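Local coordinates for 2'-deoxycytidine 5'-triphosphate deaminase (Agrobacterium tumefaciens, PDB 2R9Q), which probably catalyses the hydrolytic deamination of dCTP to dUTP and ammonia, a step that feeds thymidine nucleotide synthesis, at residues B[105-111]-B[164-170]; B[25-31]-B[97-103]; B[56-60]-B[130-134]; B[269-275]-B[297-303]. One frame throughout, in Å; residues are numbered along the deposited sequence.

Interaction 1: B[105-111]-B[164-170]; sequences DMSASAN and SQIRFRI
R169 and S109 meet because the arginine chain starts between its own backbone N and carbonyl carbon (chi1 60°), runs straight through chi2 and folds back at chi3 (57°), laying the guanidinium along strand 106-111. S109 holds OG in the equivalent position, and R169 NH1 donates to S109 OG at 3.1 Å, with the hydroxyl tilted 19° from the guanidinium plane. A water accepts from R169 NH1 and pairs with S107 OG, 2.8 Å from it, tying both serines to one nitrogen. R169 NE forms a salt bridge with E338 OE2. The opposite face of the sheet is apolar: A108 CB lies 3.7 Å from I166 CG1 and equally close to F168 CD1, while M106 SD approaches the F168 ring obliquely, 5.4 Å from its centroid, as a Met-aromatic contact. Paired backbone bonds join S107 with R169, S109 with R167 and N111 with Q165. This is a regular antiparallel ladder, one polar face and one apolar, within the dUTPase-like beta fold of the N-terminal domain.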
loop_
_atom_site.group_PDB
_atom_site.type_symbol
_atom_site.label_atom_id
_atom_site.label_comp_id
_atom_site.label_asym_id
_atom_site.label_seq_id
_atom_site.Cartn_x
_atom_site.Cartn_y
_atom_site.Cartn_z
ATOM N N ASP B 105 -40.438 -23.396 5.476
ATOM C CA ASP B 105 -40.804 -22.410 4.425
ATOM C C ASP B 105 -40.136 -21.016 4.577
ATOM O O ASP B 105 -40.305 -20.135 3.728
ATOM C CB ASP B 105 -42.339 -22.264 4.328
ATOM C CG ASP B 105 -42.980 -21.651 5.582
ATOM O OD1 ASP B 105 -42.591 -21.982 6.729
ATOM O OD2 ASP B 105 -43.915 -20.839 5.409
ATOM N N MET B 106 -39.391 -20.850 5.669
ATOM C CA MET B 106 -38.782 -19.591 6.056
ATOM C C MET B 106 -37.278 -19.655 5.832
ATOM O O MET B 106 -36.606 -20.583 6.285
ATOM C CB MET B 106 -39.079 -19.282 7.529
ATOM C CG MET B 106 -38.672 -17.886 7.983
ATOM S SD MET B 106 -39.007 -17.532 9.716
ATOM C CE MET B 106 -40.811 -17.741 9.748
ATOM N N SER B 107 -36.788 -18.661 5.097
ATOM C CA SER B 107 -35.369 -18.434 4.875
ATOM C C SER B 107 -34.945 -17.059 5.405
ATOM O O SER B 107 -35.765 -16.293 5.902
ATOM C CB SER B 107 -35.040 -18.552 3.378
ATOM O OG SER B 107 -35.510 -17.444 2.638
ATOM N N ALA B 108 -33.656 -16.758 5.327
ATOM C CA ALA B 108 -33.191 -15.422 5.659
ATOM C C ALA B 108 -31.928 -14.978 4.910
ATOM O O ALA B 108 -31.177 -15.786 4.392
ATOM C CB ALA B 108 -33.050 -15.259 7.169
ATOM N N SER B 109 -31.746 -13.662 4.826
ATOM C CA SER B 109 -30.490 -13.074 4.356
ATOM C C SER B 109 -29.892 -12.023 5.366
ATOM O O SER B 109 -30.578 -11.523 6.226
ATOM C CB SER B 109 -30.679 -12.510 2.943
ATOM O OG SER B 109 -31.494 -11.365 2.923
ATOM N N ALA B 110 -28.601 -11.731 5.234
ATOM C CA ALA B 110 -27.889 -10.791 6.110
ATOM C C ALA B 110 -27.192 -9.676 5.313
ATOM O O ALA B 110 -26.783 -9.862 4.162
ATOM C CB ALA B 110 -26.901 -11.532 7.003
ATOM N N ASN B 111 -27.148 -8.495 5.921
ATOM C CA ASN B 111 -26.476 -7.321 5.407
ATOM C C ASN B 111 -25.879 -6.546 6.583
ATOM O O ASN B 111 -26.370 -6.662 7.711
ATOM C CB ASN B 111 -27.451 -6.426 4.652
ATOM C CG ASN B 111 -27.549 -6.766 3.204
ATOM O OD1 ASN B 111 -26.566 -7.187 2.580
ATOM N ND2 ASN B 111 -28.728 -6.562 2.637
ATOM N N SER B 164 -24.314 -6.239 12.200
ATOM C CA SER B 164 -25.015 -6.885 11.129
ATOM C C SER B 164 -26.472 -7.066 11.460
ATOM O O SER B 164 -26.858 -6.993 12.606
ATOM C CB SER B 164 -24.359 -8.238 10.915
ATOM O OG SER B 164 -24.812 -8.822 9.737
ATOM N N GLN B 165 -27.279 -7.299 10.436
ATOM C CA GLN B 165 -28.690 -7.647 10.611
ATOM C C GLN B 165 -29.209 -8.722 9.642
ATOM O O GLN B 165 -28.716 -8.884 8.535
ATOM C CB GLN B 165 -29.580 -6.419 10.599
ATOM C CG GLN B 165 -29.347 -5.472 9.523
ATOM C CD GLN B 165 -30.058 -4.167 9.732
ATOM O OE1 GLN B 165 -30.404 -3.493 8.767
ATOM N NE2 GLN B 165 -30.309 -3.803 10.987
ATOM N N ILE B 166 -30.201 -9.466 10.128
ATOM C CA ILE B 166 -30.812 -10.576 9.422
ATOM C C ILE B 166 -32.307 -10.267 9.134
ATOM O O ILE B 166 -33.060 -9.876 10.027
ATOM C CB ILE B 166 -30.587 -11.898 10.216
ATOM C CG1 ILE B 166 -31.042 -13.131 9.432
ATOM C CG2 ILE B 166 -31.269 -11.891 11.566
ATOM C CD1 ILE B 166 -30.773 -14.401 10.178
ATOM N N ARG B 167 -32.702 -10.409 7.872
ATOM C CA ARG B 167 -34.094 -10.258 7.434
ATOM C C ARG B 167 -34.671 -11.634 7.107
ATOM O O ARG B 167 -34.066 -12.408 6.381
ATOM C CB ARG B 167 -34.141 -9.350 6.207
ATOM C CG ARG B 167 -35.490 -9.202 5.516
ATOM C CD ARG B 167 -35.465 -8.031 4.550
ATOM N NE ARG B 167 -35.422 -6.719 5.225
ATOM C CZ ARG B 167 -35.419 -5.549 4.599
ATOM N NH1 ARG B 167 -35.423 -5.499 3.286
ATOM N NH2 ARG B 167 -35.398 -4.418 5.289
ATOM N N PHE B 168 -35.835 -11.933 7.668
ATOM C CA PHE B 168 -36.530 -13.219 7.452
ATOM C C PHE B 168 -37.649 -13.079 6.449
ATOM O O PHE B 168 -38.307 -12.049 6.398
ATOM C CB PHE B 168 -37.103 -13.761 8.762
ATOM C CG PHE B 168 -36.100 -13.858 9.861
ATOM C CD1 PHE B 168 -35.396 -15.015 10.063
ATOM C CD2 PHE B 168 -35.863 -12.777 10.695
ATOM C CE1 PHE B 168 -34.465 -15.098 11.048
ATOM C CE2 PHE B 168 -34.943 -12.860 11.693
ATOM C CZ PHE B 168 -34.242 -14.021 11.873
ATOM N N ARG B 169 -37.859 -14.125 5.652
ATOM C CA ARG B 169 -38.902 -14.118 4.626
ATOM C C ARG B 169 -39.531 -15.492 4.293
ATOM O O ARG B 169 -38.914 -16.542 4.488
ATOM C CB ARG B 169 -38.334 -13.487 3.359
ATOM C CG ARG B 169 -37.151 -14.222 2.790
ATOM C CD ARG B 169 -36.725 -13.648 1.466
ATOM N NE ARG B 169 -36.387 -12.228 1.500
ATOM C CZ ARG B 169 -35.272 -11.715 2.022
ATOM N NH1 ARG B 169 -34.374 -12.474 2.639
ATOM N NH2 ARG B 169 -35.073 -10.414 1.954
ATOM N N ILE B 170 -40.771 -15.473 3.805
ATOM C CA ILE B 170 -41.389 -16.663 3.194
ATOM C C ILE B 170 -41.574 -16.379 1.713
ATOM O O ILE B 170 -42.245 -15.443 1.339
ATOM C CB ILE B 170 -42.708 -17.083 3.881
ATOM C CG1 ILE B 170 -42.443 -17.371 5.377
ATOM C CG2 ILE B 170 -43.307 -18.346 3.198
ATOM C CD1 ILE B 170 -43.540 -16.941 6.320
HETATM O O HOH W 1 -33.702 -15.352 2.110
#

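Interaction 2: B[25-31]-B[97-103]; sequences DKLKSEA and MESLALP
Residues 26-30 run antiparallel to 97-101, and the ladder is only two bridges long. K28 and S99 form the hydrogen-bonded pair: K28 N donates to S99 O at 2.7 Å, nearly straight at 172°, and S99 N returns a bond to K28 O. L27 and L100 are the non-hydrogen-bonded pair beside it. One step further, A101 N reaches K26 O at 2.8 Å; at the other end E30 N to M97 O, at 3.3 Å, is weak.

Among the side chains, S29 OG donates to E98 OE2 at 2.8 Å, meeting the oxygen from above the carboxylate plane. The glutamate chain bends at chi2 (68°), which turns its carboxylate back toward the serine. R46 binds both E98 OE2 and S29 OG, so this pair shares a cation that probably stabilises the buried negative charge. L27 CD1 touches L100 CD2 at 3.7 Å on the apolar face, and M97 CE rests against A31 CB at 3.8 Å.

At the start of 25-31, D25 is the C-prime residue of the Schellman motif ending helix 15-23, whose I18 packs on L27. F168 of strand 162-170 packs against L27 and L100, while L43 and L45 of strand 42-46 contact L27 and E98.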
loop_
_atom_site.group_PDB
_atom_site.type_symbol
_atom_site.label_atom_id
_atom_site.label_comp_id
_atom_site.label_asym_id
_atom_site.label_seq_id
_atom_site.Cartn_x
_atom_site.Cartn_y
_atom_site.Cartn_z
ATOM N N ASP B 25 -39.436 -19.968 20.308
ATOM C CA ASP B 25 -38.080 -20.566 20.173
ATOM C C ASP B 25 -37.642 -21.032 18.743
ATOM O O ASP B 25 -36.883 -21.987 18.611
ATOM C CB ASP B 25 -37.905 -21.702 21.215
ATOM C CG ASP B 25 -37.348 -21.202 22.551
ATOM O OD1 ASP B 25 -36.111 -21.249 22.761
ATOM O OD2 ASP B 25 -38.150 -20.772 23.403
ATOM N N LYS B 26 -38.106 -20.365 17.689
ATOM C CA LYS B 26 -37.603 -20.637 16.332
ATOM C C LYS B 26 -36.359 -19.776 16.026
ATOM O O LYS B 26 -35.627 -20.023 15.064
ATOM C CB LYS B 26 -38.678 -20.385 15.266
ATOM C CG LYS B 26 -40.029 -21.110 15.442
ATOM C CD LYS B 26 -39.926 -22.557 15.907
ATOM C CE LYS B 26 -41.317 -23.158 16.197
ATOM N NZ LYS B 26 -42.118 -22.356 17.161
ATOM N N LEU B 27 -36.173 -18.752 16.848
ATOM C CA LEU B 27 -35.000 -17.901 16.876
ATOM C C LEU B 27 -34.578 -17.797 18.352
ATOM O O LEU B 27 -35.394 -17.491 19.228
ATOM C CB LEU B 27 -35.329 -16.533 16.240
ATOM C CG LEU B 27 -34.540 -15.257 16.565
ATOM C CD1 LEU B 27 -33.019 -15.356 16.258
ATOM C CD2 LEU B 27 -35.189 -14.075 15.816
ATOM N N LYS B 28 -33.321 -18.129 18.632
ATOM C CA LYS B 28 -32.825 -18.147 19.999
ATOM C C LYS B 28 -31.718 -17.146 20.195
ATOM O O LYS B 28 -31.115 -16.682 19.236
ATOM C CB LYS B 28 -32.293 -19.537 20.382
ATOM C CG LYS B 28 -33.336 -20.629 20.545
ATOM C CD LYS B 28 -33.259 -21.640 19.428
ATOM C CE LYS B 28 -33.777 -22.977 19.895
ATOM N NZ LYS B 28 -32.849 -23.630 20.869
ATOM N N SER B 29 -31.458 -16.830 21.455
ATOM C CA SER B 29 -30.321 -15.990 21.813
ATOM C C SER B 29 -29.791 -16.339 23.193
ATOM O O SER B 29 -30.514 -16.897 23.996
ATOM C CB SER B 29 -30.658 -14.500 21.739
ATOM O OG SER B 29 -29.462 -13.752 21.750
ATOM N N GLU B 30 -28.524 -15.995 23.443
ATOM C CA GLU B 30 -27.885 -16.233 24.739
ATOM C C GLU B 30 -28.443 -15.358 25.852
ATOM O O GLU B 30 -28.217 -15.643 27.020
ATOM C CB GLU B 30 -26.372 -16.041 24.650
ATOM C CG GLU B 30 -25.660 -17.152 23.900
ATOM C CD GLU B 30 -24.161 -16.943 23.809
ATOM O OE1 GLU B 30 -23.550 -16.425 24.765
ATOM O OE2 GLU B 30 -23.574 -17.315 22.781
ATOM N N ALA B 31 -29.148 -14.293 25.491
ATOM C CA ALA B 31 -29.777 -13.398 26.462
ATOM C C ALA B 31 -31.035 -12.763 25.888
ATOM O O ALA B 31 -31.338 -12.905 24.705
ATOM C CB ALA B 31 -28.802 -12.326 26.904
ATOM N N MET B 97 -24.413 -14.348 19.309
ATOM C CA MET B 97 -25.349 -14.760 20.370
ATOM C C MET B 97 -26.666 -15.423 19.809
ATOM O O MET B 97 -27.218 -16.352 20.386
ATOM C CB MET B 97 -25.661 -13.559 21.259
ATOM C CG MET B 97 -24.497 -13.034 22.101
ATOM S SD MET B 97 -24.879 -11.537 23.077
ATOM C CE MET B 97 -26.209 -12.124 24.103
ATOM N N GLU B 98 -27.135 -14.964 18.659
ATOM C CA GLU B 98 -28.366 -15.488 18.070
ATOM C C GLU B 98 -28.159 -16.787 17.313
ATOM O O GLU B 98 -27.155 -16.965 16.632
ATOM C CB GLU B 98 -29.012 -14.458 17.156
ATOM C CG GLU B 98 -29.595 -13.267 17.901
ATOM C CD GLU B 98 -28.529 -12.389 18.540
ATOM O OE1 GLU B 98 -27.498 -12.097 17.870
ATOM O OE2 GLU B 98 -28.723 -12.006 19.709
ATOM N N SER B 99 -29.103 -17.705 17.469
ATOM C CA SER B 99 -29.118 -18.952 16.697
ATOM C C SER B 99 -30.533 -19.248 16.212
ATOM O O SER B 99 -31.505 -18.620 16.661
ATOM C CB SER B 99 -28.438 -20.153 17.434
ATOM O OG SER B 99 -29.151 -20.695 18.532
ATOM N N LEU B 100 -30.619 -20.163 15.251
ATOM C CA LEU B 100 -31.858 -20.388 14.526
ATOM C C LEU B 100 -32.354 -21.844 14.563
ATOM O O LEU B 100 -31.574 -22.782 14.660
ATOM C CB LEU B 100 -31.716 -19.903 13.076
ATOM C CG LEU B 100 -31.424 -18.415 12.835
ATOM C CD1 LEU B 100 -31.089 -18.208 11.365
ATOM C CD2 LEU B 100 -32.592 -17.486 13.292
ATOM N N ALA B 101 -33.680 -21.972 14.547
ATOM C CA ALA B 101 -34.403 -23.190 14.178
ATOM C C ALA B 101 -35.613 -22.727 13.324
ATOM O O ALA B 101 -36.731 -22.569 13.803
ATOM C CB ALA B 101 -34.830 -23.945 15.409
ATOM N N LEU B 102 -35.347 -22.462 12.051
ATOM C CA LEU B 102 -36.325 -21.884 11.127
ATOM C C LEU B 102 -37.405 -22.879 10.619
ATOM O O LEU B 102 -37.089 -24.019 10.254
ATOM C CB LEU B 102 -35.591 -21.277 9.923
ATOM C CG LEU B 102 -35.392 -19.751 9.846
ATOM C CD1 LEU B 102 -35.127 -19.115 11.193
ATOM C CD2 LEU B 102 -34.278 -19.443 8.835
ATOM N N PRO B 103 -38.681 -22.437 10.574
ATOM C CA PRO B 103 -39.722 -23.148 9.815
ATOM C C PRO B 103 -39.265 -23.453 8.386
ATOM O O PRO B 103 -38.651 -22.590 7.762
ATOM C CB PRO B 103 -40.882 -22.147 9.785
ATOM C CG PRO B 103 -40.688 -21.288 10.987
ATOM C CD PRO B 103 -39.201 -21.239 11.248
#

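Interaction 3: B[56-60]-B[130-134]; sequences ASFMP and AQEFD
One face of the F133 ring carries the methyl of M59: CE sits over the ring centre, 3.6 Å from the centroid and 10° off the normal, a CH-pi contact. M59 SD lies over the same face, 4.3 Å from the F133 centroid, which makes the pair Met-aromatic. At the ring edge, near its plane, F58 O comes within 3.3 Å of F133 CZ. S57 OG approaches the same end obliquely and hydrogen-bonds to E147.

The methionine bends twice, at chi2 (54°) and chi3 (70°), doubling back to present the methyl to the phenyl. On the way CG passes A130 O at 3.3 Å, and SD lies beside the backbone of Q131. P60 extends the contact, its CD 3.8 Å from A130 CB.

M126 and R124 of strand 121-127 also touch F133, while F324 of the second subunit packs against M59. Two loops of the N-terminal domain thus pack in a buried contact, where 56-60 is part of the interface with the C-terminal domain of the second subunit.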
loop_
_atom_site.group_PDB
_atom_site.type_symbol
_atom_site.label_atom_id
_atom_site.label_comp_id
_atom_site.label_asym_id
_atom_site.label_seq_id
_atom_site.Cartn_x
_atom_site.Cartn_y
_atom_site.Cartn_z
ATOM N N ALA B 56 -7.176 -16.508 7.096
ATOM C CA ALA B 56 -8.010 -16.231 5.948
ATOM C C ALA B 56 -9.472 -16.580 6.188
ATOM O O ALA B 56 -9.781 -17.476 6.947
ATOM C CB ALA B 56 -7.471 -16.993 4.716
ATOM N N SER B 57 -10.347 -15.843 5.517
ATOM C CA SER B 57 -11.729 -16.233 5.262
ATOM C C SER B 57 -11.862 -17.554 4.462
ATOM O O SER B 57 -11.021 -17.907 3.653
ATOM C CB SER B 57 -12.424 -15.101 4.490
ATOM O OG SER B 57 -13.732 -15.452 4.086
ATOM N N PHE B 58 -12.951 -18.256 4.700
ATOM C CA PHE B 58 -13.188 -19.576 4.148
ATOM C C PHE B 58 -14.672 -19.819 3.959
ATOM O O PHE B 58 -15.500 -19.182 4.586
ATOM C CB PHE B 58 -12.589 -20.642 5.068
ATOM C CG PHE B 58 -13.153 -20.654 6.459
ATOM C CD1 PHE B 58 -14.121 -21.566 6.814
ATOM C CD2 PHE B 58 -12.677 -19.775 7.430
ATOM C CE1 PHE B 58 -14.618 -21.607 8.089
ATOM C CE2 PHE B 58 -13.173 -19.791 8.705
ATOM C CZ PHE B 58 -14.164 -20.708 9.042
ATOM N N MET B 59 -14.998 -20.739 3.074
ATOM C CA MET B 59 -16.371 -21.186 2.905
ATOM C C MET B 59 -16.492 -22.555 3.591
ATOM O O MET B 59 -15.730 -23.456 3.299
ATOM C CB MET B 59 -16.754 -21.231 1.414
ATOM C CG MET B 59 -18.272 -21.325 1.129
ATOM S SD MET B 59 -19.349 -20.064 1.875
ATOM C CE MET B 59 -18.868 -18.627 0.910
ATOM N N PRO B 60 -17.419 -22.696 4.549
ATOM C CA PRO B 60 -17.492 -23.957 5.277
ATOM C C PRO B 60 -17.622 -25.150 4.334
ATOM O O PRO B 60 -16.862 -26.099 4.428
ATOM C CB PRO B 60 -18.758 -23.799 6.123
ATOM C CG PRO B 60 -18.890 -22.371 6.274
ATOM C CD PRO B 60 -18.420 -21.740 5.030
ATOM N N ALA B 130 -22.381 -23.900 4.768
ATOM C CA ALA B 130 -22.527 -22.753 3.868
ATOM C C ALA B 130 -21.741 -22.836 2.542
ATOM O O ALA B 130 -20.571 -23.215 2.490
ATOM C CB ALA B 130 -22.198 -21.427 4.624
ATOM N N GLN B 131 -22.440 -22.481 1.473
ATOM C CA GLN B 131 -21.893 -22.406 0.119
ATOM C C GLN B 131 -21.884 -20.974 -0.379
ATOM O O GLN B 131 -21.176 -20.632 -1.310
ATOM C CB GLN B 131 -22.714 -23.288 -0.818
ATOM C CG GLN B 131 -22.422 -24.754 -0.631
ATOM C CD GLN B 131 -23.437 -25.637 -1.320
ATOM O OE1 GLN B 131 -23.797 -25.389 -2.476
ATOM N NE2 GLN B 131 -23.896 -26.678 -0.629
ATOM N N GLU B 132 -22.687 -20.149 0.272
ATOM C CA GLU B 132 -22.727 -18.729 0.060
ATOM C C GLU B 132 -22.786 -18.060 1.428
ATOM O O GLU B 132 -23.340 -18.624 2.364
ATOM C CB GLU B 132 -23.969 -18.396 -0.768
ATOM C CG GLU B 132 -23.988 -16.998 -1.366
ATOM C CD GLU B 132 -25.009 -16.878 -2.489
ATOM O OE1 GLU B 132 -25.702 -17.888 -2.734
ATOM O OE2 GLU B 132 -25.099 -15.793 -3.124
ATOM N N PHE B 133 -22.192 -16.877 1.532
ATOM C CA PHE B 133 -22.327 -16.028 2.729
ATOM C C PHE B 133 -23.650 -15.279 2.742
ATOM O O PHE B 133 -24.313 -15.139 1.708
ATOM C CB PHE B 133 -21.200 -14.990 2.821
ATOM C CG PHE B 133 -19.862 -15.569 3.115
ATOM C CD1 PHE B 133 -19.671 -16.422 4.205
ATOM C CD2 PHE B 133 -18.781 -15.249 2.336
ATOM C CE1 PHE B 133 -18.418 -16.942 4.495
ATOM C CE2 PHE B 133 -17.531 -15.758 2.622
ATOM C CZ PHE B 133 -17.344 -16.607 3.687
ATOM N N ASP B 134 -24.035 -14.837 3.936
ATOM C CA ASP B 134 -25.162 -13.928 4.129
ATOM C C ASP B 134 -26.536 -14.479 3.684
ATOM O O ASP B 134 -27.511 -13.739 3.608
ATOM C CB ASP B 134 -24.894 -12.585 3.444
ATOM C CG ASP B 134 -23.663 -11.848 3.993
ATOM O OD1 ASP B 134 -23.251 -12.069 5.138
ATOM O OD2 ASP B 134 -23.121 -11.002 3.264
#

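Interaction 4: B[269-275]-B[297-303]; sequences VHVPPLY and FDPGFGH
H270 reaches from CB outward to F301 and G302. CB lies 3.7 Å from G302 O, CG passes close to the same oxygen, and ND1 donates to F301 O at 3.2 Å, the carbonyl lying 19° out of the imidazole plane; CE1 ends beside H303 CA. With CG anti to the backbone N (chi1 166°), the ring swings toward this carbonyl, which also receives V271 N at 3.0 Å. The two donors reach F301 O from opposite faces of its plane, so one oxygen is gripped twice by successive residues. V271 O accepts from G300 N at 2.8 Å.

Next to these polar bonds, V271 CG2 packs against F297 CB, 4.0 Å away, and against F301 CB. V269 CG1 touches F301 CE2 at 3.6 Å, its side chain crossing that of F301 at about a right angle. Three beta turns, type I at P272-Y275 and overlapping type II turns at D298-F301 and G300-H303, mark this as paired turn-rich loops connecting strands of the two C-terminal domain sheets.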
loop_
_atom_site.group_PDB
_atom_site.type_symbol
_atom_site.label_atom_id
_atom_site.label_comp_id
_atom_site.label_asym_id
_atom_site.label_seq_id
_atom_site.Cartn_x
_atom_site.Cartn_y
_atom_site.Cartn_z
ATOM N N VAL B 269 -35.682 9.210 -1.593
ATOM C CA VAL B 269 -36.424 7.956 -1.729
ATOM C C VAL B 269 -37.339 7.640 -0.507
ATOM O O VAL B 269 -37.078 8.063 0.617
ATOM C CB VAL B 269 -35.427 6.772 -2.154
ATOM C CG1 VAL B 269 -34.588 6.201 -0.981
ATOM C CG2 VAL B 269 -36.181 5.676 -2.843
ATOM N N HIS B 270 -38.437 6.929 -0.752
ATOM C CA HIS B 270 -39.407 6.540 0.284
ATOM C C HIS B 270 -39.752 5.046 0.124
ATOM O O HIS B 270 -39.939 4.549 -0.992
ATOM C CB HIS B 270 -40.628 7.459 0.200
ATOM C CG HIS B 270 -41.847 7.008 0.959
ATOM N ND1 HIS B 270 -41.847 6.774 2.321
ATOM C CD2 HIS B 270 -43.126 6.822 0.553
ATOM C CE1 HIS B 270 -43.064 6.440 2.712
ATOM N NE2 HIS B 270 -43.858 6.474 1.657
ATOM N N VAL B 271 -39.734 4.335 1.257
ATOM C CA VAL B 271 -40.191 2.944 1.371
ATOM C C VAL B 271 -41.501 2.945 2.205
ATOM O O VAL B 271 -41.478 3.197 3.406
ATOM C CB VAL B 271 -39.126 2.028 2.008
ATOM C CG1 VAL B 271 -39.554 0.597 1.923
ATOM C CG2 VAL B 271 -37.771 2.193 1.326
ATOM N N PRO B 272 -42.659 2.736 1.543
ATOM C CA PRO B 272 -43.954 2.620 2.227
ATOM C C PRO B 272 -43.988 1.514 3.285
ATOM O O PRO B 272 -43.273 0.524 3.145
ATOM C CB PRO B 272 -44.914 2.296 1.084
ATOM C CG PRO B 272 -44.260 2.881 -0.138
ATOM C CD PRO B 272 -42.821 2.675 0.078
ATOM N N PRO B 273 -44.828 1.669 4.327
ATOM C CA PRO B 273 -44.859 0.761 5.486
ATOM C C PRO B 273 -45.201 -0.704 5.256
ATOM O O PRO B 273 -45.062 -1.501 6.183
ATOM C CB PRO B 273 -45.933 1.373 6.375
ATOM C CG PRO B 273 -45.957 2.788 5.983
ATOM C CD PRO B 273 -45.789 2.766 4.504
ATOM N N LEU B 274 -45.659 -1.059 4.060
ATOM C CA LEU B 274 -45.998 -2.438 3.742
ATOM C C LEU B 274 -44.967 -3.047 2.783
ATOM O O LEU B 274 -45.183 -4.125 2.208
ATOM C CB LEU B 274 -47.375 -2.489 3.105
ATOM C CG LEU B 274 -48.592 -2.091 3.915
ATOM C CD1 LEU B 274 -49.813 -2.279 2.990
ATOM C CD2 LEU B 274 -48.647 -2.946 5.186
ATOM N N TYR B 275 -43.875 -2.307 2.602
ATOM C CA TYR B 275 -42.751 -2.713 1.790
ATOM C C TYR B 275 -41.438 -2.499 2.539
ATOM O O TYR B 275 -41.288 -1.577 3.354
ATOM C CB TYR B 275 -42.755 -1.946 0.473
ATOM C CG TYR B 275 -44.009 -2.189 -0.326
ATOM C CD1 TYR B 275 -44.017 -3.111 -1.365
ATOM C CD2 TYR B 275 -45.202 -1.528 -0.009
ATOM C CE1 TYR B 275 -45.178 -3.362 -2.100
ATOM C CE2 TYR B 275 -46.379 -1.772 -0.730
ATOM C CZ TYR B 275 -46.360 -2.696 -1.776
ATOM O OH TYR B 275 -47.507 -2.958 -2.505
ATOM N N PHE B 297 -33.246 -1.390 3.770
ATOM C CA PHE B 297 -34.074 -0.231 4.063
ATOM C C PHE B 297 -35.327 -0.721 4.768
ATOM O O PHE B 297 -35.934 -1.699 4.354
ATOM C CB PHE B 297 -34.447 0.483 2.763
ATOM C CG PHE B 297 -33.341 1.286 2.196
ATOM C CD1 PHE B 297 -33.421 2.656 2.151
ATOM C CD2 PHE B 297 -32.183 0.673 1.730
ATOM C CE1 PHE B 297 -32.368 3.396 1.621
ATOM C CE2 PHE B 297 -31.151 1.402 1.228
ATOM C CZ PHE B 297 -31.244 2.759 1.158
ATOM N N ASP B 298 -35.704 -0.043 5.837
ATOM C CA ASP B 298 -36.900 -0.418 6.599
ATOM C C ASP B 298 -38.160 0.240 6.062
ATOM O O ASP B 298 -38.100 1.345 5.551
ATOM C CB ASP B 298 -36.763 -0.032 8.082
ATOM C CG ASP B 298 -35.939 -1.029 8.895
ATOM O OD1 ASP B 298 -36.182 -2.280 8.796
ATOM O OD2 ASP B 298 -35.063 -0.524 9.650
ATOM N N PRO B 299 -39.310 -0.437 6.223
ATOM C CA PRO B 299 -40.608 0.209 6.030
ATOM C C PRO B 299 -40.650 1.514 6.772
ATOM O O PRO B 299 -40.239 1.565 7.925
ATOM C CB PRO B 299 -41.605 -0.781 6.651
ATOM C CG PRO B 299 -40.927 -2.067 6.701
ATOM C CD PRO B 299 -39.456 -1.854 6.594
ATOM N N GLY B 300 -41.115 2.556 6.108
ATOM C CA GLY B 300 -41.155 3.896 6.708
ATOM C C GLY B 300 -39.936 4.771 6.432
ATOM O O GLY B 300 -39.917 5.933 6.839
ATOM N N PHE B 301 -38.908 4.236 5.758
ATOM C CA PHE B 301 -37.743 5.056 5.408
ATOM C C PHE B 301 -38.222 6.216 4.535
ATOM O O PHE B 301 -39.048 6.024 3.626
ATOM C CB PHE B 301 -36.638 4.256 4.672
ATOM C CG PHE B 301 -35.465 5.106 4.219
ATOM C CD1 PHE B 301 -34.364 5.291 5.037
ATOM C CD2 PHE B 301 -35.480 5.746 2.989
ATOM C CE1 PHE B 301 -33.286 6.081 4.621
ATOM C CE2 PHE B 301 -34.416 6.527 2.577
ATOM C CZ PHE B 301 -33.316 6.691 3.386
ATOM N N GLY B 302 -37.688 7.403 4.820
ATOM C CA GLY B 302 -38.061 8.624 4.126
ATOM C C GLY B 302 -39.547 8.935 4.172
ATOM O O GLY B 302 -40.082 9.498 3.234
ATOM N N HIS B 303 -40.211 8.538 5.256
ATOM C CA HIS B 303 -41.654 8.780 5.475
ATOM C C HIS B 303 -41.999 10.249 5.185
ATOM O O HIS B 303 -41.230 11.155 5.529
ATOM C CB HIS B 303 -42.044 8.429 6.927
ATOM C CG HIS B 303 -41.061 8.945 7.955
ATOM N ND1 HIS B 303 -41.203 10.169 8.581
ATOM C CD2 HIS B 303 -39.891 8.424 8.416
ATOM C CE1 HIS B 303 -40.176 10.368 9.397
ATOM N NE2 HIS B 303 -39.365 9.326 9.312
#

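Interactions 1 and 2 share one apolar layer: F168 CE1 of interaction 1 lies 3.8 Å from L100 CD2 of interaction 2, and I166 CD1 lies 4.0 Å from L100 CD1; the centres of the two contacts are about 13 Å apart. Interaction 3 joins the far end of the ladder, since A110 N probably bonds D134 O at 2.8 Å. Interaction 4 belongs to the C-terminal domain yet meets interaction 1 where R167 NH2 probably bonds F297 O at 2.9 Å, linking the two domains. Interactions 3 and 4 do not touch; their centres are about 31 Å apart, on opposite sides of the chain centre. The ladder at 105-111 and 164-170 touches all three others.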